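Local coordinates for export chaperone SatS (Mycobacterium tuberculosis H37Rv, PDB 6DNM), which acts as a chaperone for the SecA2 protein export pathway of the tubercle bacillus, at residues C35-D39 with R40-L44; L44-G48 with R49-F53. All coordinates share one frame; numbering follows the deposited sequence.

Contact 1: C35-D39 with R40-L44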
# COMPACT_ATOMS: atom_id res chain seq x y z
N CYS A 35 -1.09 9.79 -0.93
CA CYS A 35 -2.18 10.73 -0.72
C CYS A 35 -3.28 10.43 -1.73
O CYS A 35 -3.14 9.55 -2.59
CB CYS A 35 -1.72 12.18 -0.87
SG CYS A 35 -1.26 12.62 -2.55
N TYR A 36 -4.38 11.16 -1.63
CA TYR A 36 -5.45 11.10 -2.61
C TYR A 36 -5.70 12.50 -3.16
O TYR A 36 -5.79 13.46 -2.39
CB TYR A 36 -6.73 10.56 -1.98
CG TYR A 36 -6.55 9.17 -1.42
CD1 TYR A 36 -6.61 8.04 -2.24
CD2 TYR A 36 -6.28 8.99 -0.08
CE1 TYR A 36 -6.43 6.76 -1.71
CE2 TYR A 36 -6.11 7.74 0.44
CZ TYR A 36 -6.17 6.62 -0.36
OH TYR A 36 -5.99 5.37 0.20
N LEU A 37 -5.78 12.60 -4.48
CA LEU A 37 -6.07 13.85 -5.16
C LEU A 37 -7.25 13.58 -6.07
O LEU A 37 -7.16 12.72 -6.95
CB LEU A 37 -4.86 14.28 -6.00
CG LEU A 37 -4.97 15.62 -6.71
CD1 LEU A 37 -5.27 16.73 -5.71
CD2 LEU A 37 -3.68 15.90 -7.46
N ASP A 38 -8.35 14.30 -5.85
CA ASP A 38 -9.58 14.12 -6.62
C ASP A 38 -9.95 12.64 -6.76
O ASP A 38 -10.15 12.12 -7.86
CB ASP A 38 -9.50 14.79 -7.99
CG ASP A 38 -9.05 16.23 -7.90
OD1 ASP A 38 -9.37 16.89 -6.88
OD2 ASP A 38 -8.37 16.70 -8.84
N ASP A 39 -10.01 11.95 -5.62
CA ASP A 39 -10.43 10.56 -5.51
C ASP A 39 -9.44 9.56 -6.11
O ASP A 39 -9.81 8.40 -6.33
CB ASP A 39 -11.82 10.31 -6.12
CG ASP A 39 -12.89 10.09 -5.08
OD1 ASP A 39 -14.02 9.72 -5.46
OD2 ASP A 39 -12.60 10.28 -3.88
N ARG A 40 -8.20 9.97 -6.38
CA ARG A 40 -7.25 9.05 -6.97
C ARG A 40 -5.99 8.98 -6.11
O ARG A 40 -5.48 10.01 -5.65
CB ARG A 40 -6.88 9.50 -8.39
CG ARG A 40 -8.05 9.41 -9.36
CD ARG A 40 -7.72 9.99 -10.71
NE ARG A 40 -6.28 10.05 -10.96
CZ ARG A 40 -5.73 9.90 -12.15
NH1 ARG A 40 -6.49 9.67 -13.22
NH2 ARG A 40 -4.41 9.97 -12.29
N PRO A 41 -5.47 7.78 -5.87
CA PRO A 41 -4.26 7.66 -5.06
C PRO A 41 -3.03 8.10 -5.84
O PRO A 41 -2.85 7.75 -7.00
CB PRO A 41 -4.20 6.16 -4.74
CG PRO A 41 -4.92 5.52 -5.87
CD PRO A 41 -5.98 6.48 -6.33
N ILE A 42 -2.18 8.87 -5.17
CA ILE A 42 -0.87 9.23 -5.70
C ILE A 42 0.17 8.83 -4.67
O ILE A 42 0.06 9.20 -3.49
CB ILE A 42 -0.74 10.73 -6.05
CG1 ILE A 42 -1.93 11.23 -6.87
CG2 ILE A 42 0.55 10.97 -6.83
CD1 ILE A 42 -1.80 12.68 -7.32
N PHE A 43 1.18 8.07 -5.10
CA PHE A 43 2.25 7.65 -4.22
C PHE A 43 3.51 8.45 -4.51
O PHE A 43 3.66 9.07 -5.56
CB PHE A 43 2.58 6.17 -4.42
CG PHE A 43 1.52 5.22 -3.93
CD1 PHE A 43 1.65 4.60 -2.69
CD2 PHE A 43 0.44 4.89 -4.73
CE1 PHE A 43 0.70 3.70 -2.26
CE2 PHE A 43 -0.52 3.99 -4.29
CZ PHE A 43 -0.39 3.39 -3.05
N LEU A 44 4.43 8.44 -3.55
CA LEU A 44 5.78 8.90 -3.79
C LEU A 44 6.40 7.97 -4.83
O LEU A 44 6.73 6.82 -4.53
CB LEU A 44 6.56 8.87 -2.48
CG LEU A 44 8.00 9.35 -2.54
CD1 LEU A 44 8.04 10.85 -2.86
CD2 LEU A 44 8.72 9.04 -1.21
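C35 and I42 face each other through two main-chain hydrogen bonds, and L37 and R40 through two more. In the first pair I42 N reaches C35 O at 2.8 Å, and C35 N gives the return bond to I42 O; both are close to straight, with N-H...O angles of 168°. In the second pair L37 N meets R40 O at 2.9 Å, while R40 N donates to L37 O in the most bent of the four bonds, at 146°. P41 has no amide hydrogen, and it falls opposite Y36, in the non-hydrogen-bonded pair, where none is needed. CA-H...O contacts occupy this interval instead: P41 CA lies 3.3 Å from C35 O, and Y36 CA is similarly close to R40 O.

This bonding pattern defines a two-residue beta hairpin joining strands 29-37 and 40-43. L37 to R40 form its type I' turn, with D38 and D39 both at positive phi as that turn requires.

Apolar packing divides between the two faces. On the face carrying C35, L37 and I42, the CD1 methyl of I42 extends to L37 and touches both CB and CD2, each at 3.7 Å; I42 CB sits 4.0 Å from C35 SG. With CG1 anti to the carbonyl carbon (chi1 -48°) and CD1 carried on in an extended chain, I42 reaches diagonally toward the turn. On the other face the CE1 corner of the Y36 ring lies 3.8 Å from P41 CB, and Y36 OH hydrogen-bonds D129 of helix 117-134.

Contact 2: L44-G48 with R49-F53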
# COMPACT_ATOMS: atom_id res chain seq x y z
N LEU A 44 4.43 8.44 -3.55
CA LEU A 44 5.78 8.90 -3.79
C LEU A 44 6.40 7.97 -4.83
O LEU A 44 6.73 6.82 -4.53
CB LEU A 44 6.56 8.87 -2.48
CG LEU A 44 8.00 9.35 -2.54
CD1 LEU A 44 8.04 10.85 -2.86
CD2 LEU A 44 8.72 9.04 -1.21
N GLY A 45 6.52 8.44 -6.06
CA GLY A 45 6.95 7.58 -7.14
C GLY A 45 6.85 8.32 -8.45
O GLY A 45 6.53 9.51 -8.50
N ARG A 46 7.13 7.59 -9.53
CA ARG A 46 7.05 8.16 -10.87
C ARG A 46 6.76 7.03 -11.84
O ARG A 46 7.13 5.88 -11.60
CB ARG A 46 8.36 8.85 -11.27
CG ARG A 46 9.57 7.93 -11.20
CD ARG A 46 10.88 8.69 -11.02
NE ARG A 46 12.05 7.82 -11.20
CZ ARG A 46 12.72 7.24 -10.20
NH1 ARG A 46 13.76 6.47 -10.47
NH2 ARG A 46 12.34 7.43 -8.95
N ASN A 47 6.08 7.37 -12.94
CA ASN A 47 5.82 6.43 -14.03
C ASN A 47 5.14 5.15 -13.53
O ASN A 47 5.46 4.04 -13.96
CB ASN A 47 7.09 6.13 -14.82
CG ASN A 47 7.77 7.39 -15.33
OD1 ASN A 47 7.11 8.29 -15.83
ND2 ASN A 47 9.09 7.45 -15.19
N GLY A 48 4.19 5.31 -12.61
CA GLY A 48 3.42 4.18 -12.14
C GLY A 48 4.13 3.21 -11.21
O GLY A 48 3.58 2.14 -10.93
N ARG A 49 5.32 3.55 -10.73
CA ARG A 49 6.04 2.72 -9.77
C ARG A 49 6.31 3.51 -8.50
O ARG A 49 6.67 4.69 -8.55
CB ARG A 49 7.36 2.19 -10.35
CG ARG A 49 7.22 1.30 -11.59
CD ARG A 49 8.21 0.13 -11.58
NE ARG A 49 9.61 0.56 -11.60
CZ ARG A 49 10.60 -0.10 -11.02
NH1 ARG A 49 10.35 -1.23 -10.37
NH2 ARG A 49 11.84 0.36 -11.09
N ILE A 50 6.12 2.85 -7.37
CA ILE A 50 6.17 3.46 -6.04
C ILE A 50 7.58 3.34 -5.49
O ILE A 50 8.11 2.23 -5.38
CB ILE A 50 5.17 2.76 -5.11
CG1 ILE A 50 3.74 2.86 -5.67
CG2 ILE A 50 5.29 3.28 -3.68
CD1 ILE A 50 2.80 1.82 -5.11
N SER A 51 8.17 4.46 -5.10
CA SER A 51 9.47 4.44 -4.44
C SER A 51 9.32 3.95 -3.00
O SER A 51 8.57 4.54 -2.21
CB SER A 51 10.07 5.84 -4.43
OG SER A 51 10.45 6.25 -5.73
N VAL A 52 10.04 2.88 -2.65
CA VAL A 52 10.00 2.32 -1.31
C VAL A 52 11.37 2.40 -0.65
O VAL A 52 12.41 2.34 -1.32
CB VAL A 52 9.46 0.88 -1.28
CG1 VAL A 52 8.00 0.87 -1.70
CG2 VAL A 52 10.30 -0.05 -2.15
N PHE A 53 11.35 2.50 0.68
CA PHE A 53 12.54 2.73 1.50
C PHE A 53 12.54 1.75 2.67
O PHE A 53 11.49 1.42 3.22
CB PHE A 53 12.56 4.18 2.00
CG PHE A 53 12.60 5.17 0.87
CD1 PHE A 53 13.82 5.65 0.40
CD2 PHE A 53 11.43 5.57 0.24
CE1 PHE A 53 13.86 6.53 -0.68
CE2 PHE A 53 11.46 6.45 -0.83
CZ PHE A 53 12.67 6.93 -1.28
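L44 and S51 are joined across the base of a tight beta hairpin, strand 45-46 returning as strand 49-52 through a type I' turn from R46 to R49. S51 N donates to L44 O at 2.8 Å. Nearer the turn, R46 N donates to R49 O and R49 N to R46 O, both at 3.1 Å. N47 and G48 take the positive phi values of the turn. Between the bonded pairs lies G45, opposite I50 in a non-hydrogen-bonded pair whose CA atoms, G45 CA and I50 CA, are 4.3 Å apart. Having no side chain, G45 sits with its backbone close against the returning strand: G45 CA is 3.2 Å from R49 O in a CA-H...O contact.

The side chain of S51 can be followed outward over this base. S51 CB, directed toward the opposing strand, rests 3.5 Å from L44 O, the same oxygen that receives the S51 amide. Beyond it S51 OG, turned beside its own backbone N (chi1 -70°), comes 3.9 Å from R46 NH2, too far for a hydrogen bond. What connects the two groups is E190 at the chain's C-terminus: its OE1 is hydrogen-bonded to S51 OG and forms a salt bridge with R46 NH2. The R46 chain is extended from CG to NE, which carries its guanidinium to this shared carboxylate.

At the open end of the hairpin, L44 and F53 meet with their side chains crossed at about a right angle. The L44 methyl CD2 lies 3.8 Å from F53 CE2.

Overall arrangement
Contacts 1 and 2 are successive beta hairpins, their centres about 12 Å apart, with L44 ending one and beginning the other. They belong to different sheets: strand 40-43 is an outermost strand of the sheet containing 29-37, while in the second sheet 49-52 lies between 45-46 and 187-189. The backbone of L44 hydrogen-bonds to both L33 and S51, linking the two sheets. A direct apolar touch, F43 CG to I50 CG1 at 3.7 Å, brings the hairpins together, and both of these residues also pack on I130 of helix 117-134. The centres of contacts 1 and 2 lie about 12 and 11 Å from that of the chain.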